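Local coordinates for protein probable LacI-family transcriptional regulator (Corynebacterium glutamicum ATCC 13032, PDB 3BIL) that is of unknown specific function but probably binds regulatory DNA and controls transcription, at residues Thr160-Thr165 with Val304-Glu309; Pro170-Ala175 with Thr244-Asp249; Gly188-Pro193 with Thr235-Gln240. All blocks are in the same frame, centred on the assembly; numbering follows the deposited sequence.

Contact 1: residues Thr160-Thr165 with Val304-Glu309; sequences TIPTAT and VSILTE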
loop_
_atom_site.group_PDB
_atom_site.type_symbol
_atom_site.label_atom_id
_atom_site.label_comp_id
_atom_site.label_asym_id
_atom_site.label_seq_id
_atom_site.Cartn_x
_atom_site.Cartn_y
_atom_site.Cartn_z
ATOM N N THR A 160 26.560 -11.448 -12.919
ATOM C CA THR A 160 26.342 -11.168 -14.355
ATOM C C THR A 160 24.959 -10.630 -14.703
ATOM O O THR A 160 24.822 -9.873 -15.692
ATOM C CB THR A 160 26.524 -12.424 -15.298
ATOM O OG1 THR A 160 25.826 -13.551 -14.752
ATOM C CG2 THR A 160 27.995 -12.762 -15.533
ATOM N N ILE A 161 23.940 -11.053 -13.935
ATOM C CA ILE A 161 22.524 -10.690 -14.225
ATOM C C ILE A 161 22.304 -9.196 -14.121
ATOM O O ILE A 161 22.605 -8.616 -13.084
ATOM C CB ILE A 161 21.487 -11.376 -13.300
ATOM C CG1 ILE A 161 21.902 -12.800 -12.952
ATOM C CG2 ILE A 161 20.104 -11.347 -13.958
ATOM C CD1 ILE A 161 20.773 -13.639 -12.457
ATOM N N PRO A 162 21.784 -8.571 -15.190
ATOM C CA PRO A 162 21.656 -7.112 -15.141
ATOM C C PRO A 162 20.787 -6.706 -13.952
ATOM O O PRO A 162 19.730 -7.292 -13.727
ATOM C CB PRO A 162 20.975 -6.757 -16.466
ATOM C CG PRO A 162 21.123 -7.964 -17.339
ATOM C CD PRO A 162 21.286 -9.153 -16.449
ATOM N N THR A 163 21.258 -5.750 -13.166
ATOM C CA THR A 163 20.500 -5.262 -12.023
ATOM C C THR A 163 20.331 -3.757 -12.124
ATOM O O THR A 163 21.253 -3.061 -12.528
ATOM C CB THR A 163 21.195 -5.564 -10.674
ATOM O OG1 THR A 163 22.493 -4.977 -10.678
ATOM C CG2 THR A 163 21.325 -7.063 -10.405
ATOM N N ALA A 164 19.148 -3.273 -11.754
ATOM C CA ALA A 164 18.890 -1.849 -11.609
ATOM C C ALA A 164 18.496 -1.604 -10.159
ATOM O O ALA A 164 17.469 -2.114 -9.707
ATOM C CB ALA A 164 17.779 -1.387 -12.557
ATOM N N THR A 165 19.320 -0.837 -9.439
ATOM C CA THR A 165 19.133 -0.607 -8.018
ATOM C C THR A 165 19.262 0.873 -7.728
ATOM O O THR A 165 19.752 1.615 -8.575
ATOM C CB THR A 165 20.179 -1.357 -7.157
ATOM O OG1 THR A 165 21.504 -1.005 -7.571
ATOM C CG2 THR A 165 19.979 -2.865 -7.243
ATOM N N VAL A 304 12.576 -2.033 -17.042
ATOM C CA VAL A 304 11.853 -2.598 -18.159
ATOM C C VAL A 304 12.599 -2.318 -19.500
ATOM O O VAL A 304 12.647 -3.190 -20.366
ATOM C CB VAL A 304 10.320 -2.238 -18.100
ATOM C CG1 VAL A 304 10.089 -0.763 -18.366
ATOM C CG2 VAL A 304 9.503 -3.116 -19.044
ATOM N N SER A 305 13.223 -1.139 -19.635
ATOM C CA SER A 305 14.185 -0.863 -20.725
ATOM C C SER A 305 15.175 -2.000 -20.895
ATOM O O SER A 305 15.360 -2.507 -21.994
ATOM C CB SER A 305 14.963 0.422 -20.466
ATOM O OG SER A 305 14.549 1.447 -21.346
ATOM N N ILE A 306 15.779 -2.408 -19.781
ATOM C CA ILE A 306 16.792 -3.465 -19.746
ATOM C C ILE A 306 16.193 -4.836 -20.022
ATOM O O ILE A 306 16.889 -5.736 -20.485
ATOM C CB ILE A 306 17.557 -3.483 -18.384
ATOM C CG1 ILE A 306 18.275 -2.146 -18.131
ATOM C CG2 ILE A 306 18.552 -4.638 -18.315
ATOM C CD1 ILE A 306 18.991 -2.049 -16.790
ATOM N N LEU A 307 14.910 -5.019 -19.746
ATOM C CA LEU A 307 14.291 -6.304 -20.058
ATOM C C LEU A 307 13.923 -6.438 -21.526
ATOM O O LEU A 307 13.990 -7.537 -22.074
ATOM C CB LEU A 307 13.060 -6.562 -19.212
ATOM C CG LEU A 307 12.643 -8.024 -19.234
ATOM C CD1 LEU A 307 13.697 -8.914 -18.587
ATOM C CD2 LEU A 307 11.326 -8.163 -18.534
ATOM N N THR A 308 13.528 -5.329 -22.153
ATOM C CA THR A 308 13.201 -5.329 -23.579
ATOM C C THR A 308 14.470 -5.610 -24.389
ATOM O O THR A 308 14.518 -6.579 -25.150
ATOM C CB THR A 308 12.480 -4.034 -24.047
ATOM O OG1 THR A 308 13.125 -2.879 -23.489
ATOM C CG2 THR A 308 11.025 -4.042 -23.617
ATOM N N GLU A 309 15.504 -4.792 -24.197
ATOM C CA GLU A 309 16.837 -5.082 -24.734
ATOM C C GLU A 309 17.430 -6.353 -24.108
ATOM O O GLU A 309 18.525 -6.303 -23.548
ATOM C CB GLU A 309 17.792 -3.908 -24.472
ATOM C CG GLU A 309 17.657 -2.715 -25.423
ATOM C CD GLU A 309 18.937 -1.874 -25.477
ATOM O OE1 GLU A 309 19.302 -1.272 -24.435
ATOM O OE2 GLU A 309 19.580 -1.822 -26.558
#

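Contact 2: residues Pro170-Ala175 with Thr244-Asp249; sequences PGIAAA and TLFAGD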
loop_
_atom_site.group_PDB
_atom_site.type_symbol
_atom_site.label_atom_id
_atom_site.label_comp_id
_atom_site.label_asym_id
_atom_site.label_seq_id
_atom_site.Cartn_x
_atom_site.Cartn_y
_atom_site.Cartn_z
ATOM N N PRO A 170 23.890 9.198 -1.708
ATOM C CA PRO A 170 23.554 10.624 -1.802
ATOM C C PRO A 170 22.446 11.115 -0.891
ATOM O O PRO A 170 22.611 12.143 -0.249
ATOM C CB PRO A 170 23.191 10.799 -3.277
ATOM C CG PRO A 170 23.943 9.676 -3.979
ATOM C CD PRO A 170 23.828 8.531 -3.031
ATOM N N GLY A 171 21.333 10.388 -0.793
ATOM C CA GLY A 171 20.250 10.720 0.171
ATOM C C GLY A 171 20.649 10.576 1.639
ATOM O O GLY A 171 20.389 11.487 2.480
ATOM N N ILE A 172 21.316 9.461 1.961
ATOM C CA ILE A 172 21.768 9.222 3.342
ATOM C C ILE A 172 22.772 10.297 3.799
ATOM O O ILE A 172 22.601 10.949 4.895
ATOM C CB ILE A 172 22.259 7.807 3.536
ATOM C CG1 ILE A 172 21.102 6.827 3.298
ATOM C CG2 ILE A 172 22.774 7.622 4.944
ATOM C CD1 ILE A 172 21.505 5.353 3.078
ATOM N N ALA A 173 23.760 10.559 2.939
ATOM C CA ALA A 173 24.732 11.638 3.227
ATOM C C ALA A 173 24.059 12.979 3.437
ATOM O O ALA A 173 24.411 13.695 4.377
ATOM C CB ALA A 173 25.725 11.741 2.149
ATOM N N ALA A 174 23.053 13.332 2.616
ATOM C CA ALA A 174 22.383 14.621 2.858
ATOM C C ALA A 174 21.523 14.666 4.086
ATOM O O ALA A 174 21.471 15.704 4.809
ATOM C CB ALA A 174 21.610 15.064 1.665
ATOM N N ALA A 175 20.824 13.570 4.352
ATOM C CA ALA A 175 20.083 13.501 5.609
ATOM C C ALA A 175 21.022 13.615 6.797
ATOM O O ALA A 175 20.740 14.389 7.716
ATOM C CB ALA A 175 19.265 12.264 5.697
ATOM N N THR A 244 16.755 11.735 17.284
ATOM C CA THR A 244 16.346 11.610 15.907
ATOM C C THR A 244 16.157 10.137 15.581
ATOM O O THR A 244 16.949 9.282 15.996
ATOM C CB THR A 244 17.372 12.268 14.927
ATOM O OG1 THR A 244 17.253 13.702 15.000
ATOM C CG2 THR A 244 17.116 11.871 13.443
ATOM N N LEU A 245 15.090 9.819 14.854
ATOM C CA LEU A 245 14.900 8.451 14.452
ATOM C C LEU A 245 14.997 8.428 12.938
ATOM O O LEU A 245 14.343 9.207 12.249
ATOM C CB LEU A 245 13.587 7.887 15.009
ATOM C CG LEU A 245 13.545 7.857 16.563
ATOM C CD1 LEU A 245 12.103 7.641 17.162
ATOM C CD2 LEU A 245 14.543 6.827 17.134
ATOM N N PHE A 246 15.838 7.550 12.422
ATOM C CA PHE A 246 16.200 7.603 11.044
ATOM C C PHE A 246 15.945 6.174 10.574
ATOM O O PHE A 246 16.713 5.260 10.805
ATOM C CB PHE A 246 17.666 8.118 10.923
ATOM C CG PHE A 246 18.200 8.281 9.490
ATOM C CD1 PHE A 246 19.139 9.264 9.215
ATOM C CD2 PHE A 246 17.838 7.430 8.470
ATOM C CE1 PHE A 246 19.670 9.409 7.979
ATOM C CE2 PHE A 246 18.368 7.551 7.240
ATOM C CZ PHE A 246 19.290 8.538 6.974
ATOM N N ALA A 247 14.804 5.973 9.952
ATOM C CA ALA A 247 14.421 4.640 9.525
ATOM C C ALA A 247 15.116 4.368 8.248
ATOM O O ALA A 247 15.374 5.291 7.495
ATOM C CB ALA A 247 12.954 4.632 9.278
ATOM N N GLY A 248 15.359 3.109 7.948
ATOM C CA GLY A 248 16.007 2.744 6.693
ATOM C C GLY A 248 15.091 1.989 5.767
ATOM O O GLY A 248 15.572 1.459 4.773
ATOM N N ASP A 249 13.785 1.927 6.103
ATOM C CA ASP A 249 12.736 1.258 5.276
ATOM C C ASP A 249 11.374 1.920 5.339
ATOM O O ASP A 249 11.076 2.609 6.309
ATOM C CB ASP A 249 12.538 -0.195 5.738
ATOM C CG ASP A 249 13.409 -1.132 4.981
ATOM O OD1 ASP A 249 13.895 -0.686 3.924
ATOM O OD2 ASP A 249 13.639 -2.284 5.422
#

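Contact 3: residues Gly188-Pro193 with Thr235-Gln240; sequences GYLSGP and TKLLDQ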
loop_
_atom_site.group_PDB
_atom_site.type_symbol
_atom_site.label_atom_id
_atom_site.label_comp_id
_atom_site.label_asym_id
_atom_site.label_seq_id
_atom_site.Cartn_x
_atom_site.Cartn_y
_atom_site.Cartn_z
ATOM N N GLY A 188 19.268 7.830 16.224
ATOM C CA GLY A 188 18.944 6.428 16.295
ATOM C C GLY A 188 18.603 5.945 14.906
ATOM O O GLY A 188 17.513 6.181 14.408
ATOM N N TYR A 189 19.523 5.256 14.264
ATOM C CA TYR A 189 19.244 4.748 12.940
ATOM C C TYR A 189 18.647 3.373 13.086
ATOM O O TYR A 189 19.148 2.511 13.814
ATOM C CB TYR A 189 20.487 4.721 12.063
ATOM C CG TYR A 189 20.289 4.053 10.694
ATOM C CD1 TYR A 189 19.816 4.784 9.606
ATOM C CD2 TYR A 189 20.604 2.699 10.486
ATOM C CE1 TYR A 189 19.638 4.206 8.390
ATOM C CE2 TYR A 189 20.413 2.099 9.237
ATOM C CZ TYR A 189 19.916 2.866 8.211
ATOM O OH TYR A 189 19.724 2.344 6.977
ATOM N N LEU A 190 17.544 3.180 12.394
ATOM C CA LEU A 190 16.781 1.987 12.547
ATOM C C LEU A 190 16.965 1.192 11.269
ATOM O O LEU A 190 16.342 1.454 10.248
ATOM C CB LEU A 190 15.324 2.346 12.893
ATOM C CG LEU A 190 14.345 1.220 13.209
ATOM C CD1 LEU A 190 14.641 0.694 14.583
ATOM C CD2 LEU A 190 12.890 1.660 13.131
ATOM N N SER A 191 17.879 0.241 11.341
ATOM C CA SER A 191 18.256 -0.624 10.221
ATOM C C SER A 191 17.146 -1.511 9.698
ATOM O O SER A 191 16.088 -1.701 10.337
ATOM C CB SER A 191 19.426 -1.508 10.665
ATOM O OG SER A 191 19.818 -2.424 9.682
ATOM N N GLY A 192 17.398 -2.041 8.512
ATOM C CA GLY A 192 16.600 -3.109 7.949
ATOM C C GLY A 192 17.348 -4.435 7.973
ATOM O O GLY A 192 18.529 -4.494 8.357
ATOM N N PRO A 193 16.663 -5.517 7.558
ATOM C CA PRO A 193 17.226 -6.869 7.572
ATOM C C PRO A 193 18.655 -6.869 7.052
ATOM O O PRO A 193 18.919 -6.349 5.965
ATOM C CB PRO A 193 16.312 -7.648 6.612
ATOM C CG PRO A 193 15.321 -6.623 6.033
ATOM C CD PRO A 193 15.297 -5.498 7.007
ATOM N N THR A 235 11.432 2.411 19.920
ATOM C CA THR A 235 11.154 2.700 21.333
ATOM C C THR A 235 12.435 2.494 22.141
ATOM O O THR A 235 12.688 3.208 23.093
ATOM C CB THR A 235 9.994 1.808 21.850
ATOM O OG1 THR A 235 8.877 1.971 20.970
ATOM C CG2 THR A 235 9.588 2.113 23.328
ATOM N N LYS A 236 13.269 1.545 21.743
ATOM C CA LYS A 236 14.540 1.324 22.471
ATOM C C LYS A 236 15.594 2.384 22.237
ATOM O O LYS A 236 16.284 2.784 23.190
ATOM C CB LYS A 236 15.052 -0.097 22.295
ATOM C CG LYS A 236 14.306 -0.953 23.262
ATOM C CD LYS A 236 13.948 -2.310 22.713
ATOM C CE LYS A 236 12.958 -2.943 23.698
ATOM N NZ LYS A 236 13.253 -4.368 23.946
ATOM N N LEU A 237 15.671 2.885 20.990
ATOM C CA LEU A 237 16.522 4.053 20.643
ATOM C C LEU A 237 16.193 5.336 21.449
ATOM O O LEU A 237 17.102 6.048 21.944
ATOM C CB LEU A 237 16.474 4.296 19.143
ATOM C CG LEU A 237 17.166 3.149 18.410
ATOM C CD1 LEU A 237 16.749 3.001 16.938
ATOM C CD2 LEU A 237 18.705 3.251 18.626
ATOM N N LEU A 238 14.901 5.598 21.603
ATOM C CA LEU A 238 14.407 6.699 22.417
ATOM C C LEU A 238 14.745 6.491 23.882
ATOM O O LEU A 238 15.067 7.447 24.578
ATOM C CB LEU A 238 12.881 6.899 22.236
ATOM C CG LEU A 238 12.329 7.365 20.892
ATOM C CD1 LEU A 238 10.826 7.104 20.867
ATOM C CD2 LEU A 238 12.590 8.847 20.613
ATOM N N ASP A 239 14.685 5.247 24.353
ATOM C CA ASP A 239 15.201 4.937 25.723
ATOM C C ASP A 239 16.698 5.297 25.838
ATOM O O ASP A 239 17.116 5.969 26.775
ATOM C CB ASP A 239 14.931 3.472 26.120
ATOM C CG ASP A 239 13.433 3.157 26.223
ATOM O OD1 ASP A 239 12.689 4.127 26.500
ATOM O OD2 ASP A 239 12.986 1.968 26.022
ATOM N N GLN A 240 17.482 4.878 24.847
ATOM C CA GLN A 240 18.935 5.105 24.832
ATOM C C GLN A 240 19.338 6.536 24.525
ATOM O O GLN A 240 20.515 6.823 24.331
ATOM C CB GLN A 240 19.596 4.148 23.833
ATOM C CG GLN A 240 19.556 2.725 24.280
ATOM C CD GLN A 240 19.863 1.751 23.145
ATOM O OE1 GLN A 240 21.011 1.561 22.774
ATOM N NE2 GLN A 240 18.837 1.138 22.598
#

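Contact 1: residues Thr160-Thr165 with Val304-Glu309
Ile306 of the helix meets Pro162 and Ala164 of the segment that runs into strand 163-167. From CB the side chain forks toward this segment. Its CG2 lies anti to the backbone N, while CG1 lies beside that nitrogen and anti to the carbonyl carbon; chi1 -60° directs the two branches to different partners, CG2 to Pro162 and CD1, by way of CG1, to Ala164. The short branch is the closer one: CG2 of Ile306 reaches CB of Pro162 at 3.7 Å, so that a methyl meets the base of the pyrrolidine ring. The long branch leaves CB through CG1 and runs on extended (chi2 177°), carrying CD1 along the strand to the next residue that faces the helix. There CD1 of Ile306 lies 4.5 Å from CB of Ala164, a looser apolar contact. Thr163, between these two partners, points its CB away from the helix.

The contact is wholly apolar and small, about 110 Å² summed over both sides. Just beyond Ile306 the helix ends. Ser305 O accepts a bond from Glu309 N and another from Thr308 OG1 at 2.7 Å; both donors come from the same face of the carbonyl plane, and the hydroxyl stands above it.

Helix 296-308 thus rests on the sheet near strand 163-167, whose neighbours are strands 148-151 and 322-328. Ile306 also touches Val149 and Thr321. Val304 and Leu307 both touch Ile127 of strand 126-128, and Leu307 also touches Val149.

Contact 2: residues Pro170-Ala175 with Thr244-Asp249
Helix and strand come nearest where Ala175 faces Phe246, with 8.9 Å between their CA atoms, and Ile172 and Gly248 follow at 9.3 Å, a spacing that leaves room for one aromatic ring between the backbones. Phe246 fills it. Its CG is anti to the backbone N (chi1 -178°), which sends the ring out from the strand toward the helix, and the far end of the ring does the touching. Ala175 points its CB at this end: the methyl is 3.7 Å from CE1 of Phe246 and 3.9 Å from CZ. One helical turn earlier, Ile172 adds its CG2, 4.1 Å from CZ of Phe246, its side chain crossing that of the phenylalanine at about a right angle. Both aliphatic groups approach the ring obliquely.

All three residues are buried, and the contact is purely hydrophobic. Ile292 touches each of them, Ile274 touches Ala175 and Phe246, and Tyr189 makes a T-shaped contact with the Phe246 ring. On the other side of strand 244-247, Leu245 packs against Val256 and Cys260 of helix 250-262. The strand is therefore sandwiched between helices 169-181 and 250-262, the layered alpha/beta architecture of a lobe of the periplasmic-binding-protein fold, which LacI-family regulators use as their core domain.

Contact 3: residues Gly188-Pro193 with Thr235-Gln240
Leu237 presses down on Gly188, Tyr189 and Leu190, the strand segment spanned by a beta-alpha-beta crossover. Helix 227-239 joins strand 219-221 to strand 244-247, parallel strands that flank strand 187-190 in the sheet, and so it lies over the strand between them. The short axes of 235-239 and 188-190 pass 8.8 Å apart and run nearly antiparallel, at 166°.

The apolar contacts all converge on Leu237. Its CG is anti to the carbonyl carbon (chi1 -68°), and its two methyls divide the strand between them. CD2 of Leu237 sits 3.9 Å from CA of Gly188; with no side chain at this glycine, the backbones come to 5.5 Å between the CA atoms of Gly188 and Leu237. CD1 of Leu237 meets CD1 of Leu190 at 3.9 Å, methyl against methyl. With CG anti to the backbone N (chi1 -175°), Leu190 brings CD1 to this methyl; its side chain also touches Met252 and Val256 of helix 250-262. Leu219 and Phe221 of the edge strand close in on Leu237 as well.

CD1 of Leu237 also lies 4.0 Å from the carbonyl O of Tyr189, a van der Waals approach. The CB of Tyr189 points away from this helix, and its ring stacks on Phe206 of helix 197-212.

The two segments share no hydrogen bond; strand 187-190 bonds by its backbone to its neighbours, Gly188 to Thr244 and Phe246, Tyr189 to Leu219 and Phe221. At the helix end, Lys236 O accepts Gln240 N and, weakly, the side-chain NE2 of Gln240. On the other segment, Ser191 OG donates to Gly192 O at 2.8 Å, in the carbonyl plane and on a lone pair of that oxygen.

In the fold
Each contact lays a helix on a sheet of the two-lobed fold, and each is apolar across its interface. Contact 1, partly buried, lies on the opposite side of the chain's centre from the other two, about 27 Å from contact 2 and 35 Å from contact 3 between centres. Contacts 2 and 3 are buried and adjoin: strands 187-190 and 244-247 are neighbours, with Phe246 O and Leu190 N 2.7 Å apart in a probable hydrogen bond. Contact 2 centres on an aromatic ring, contact 3 on a leucine packed over a glycine and against a second leucine. Strand 163-167 of contact 1 leads directly into helix 169-181 of contact 2.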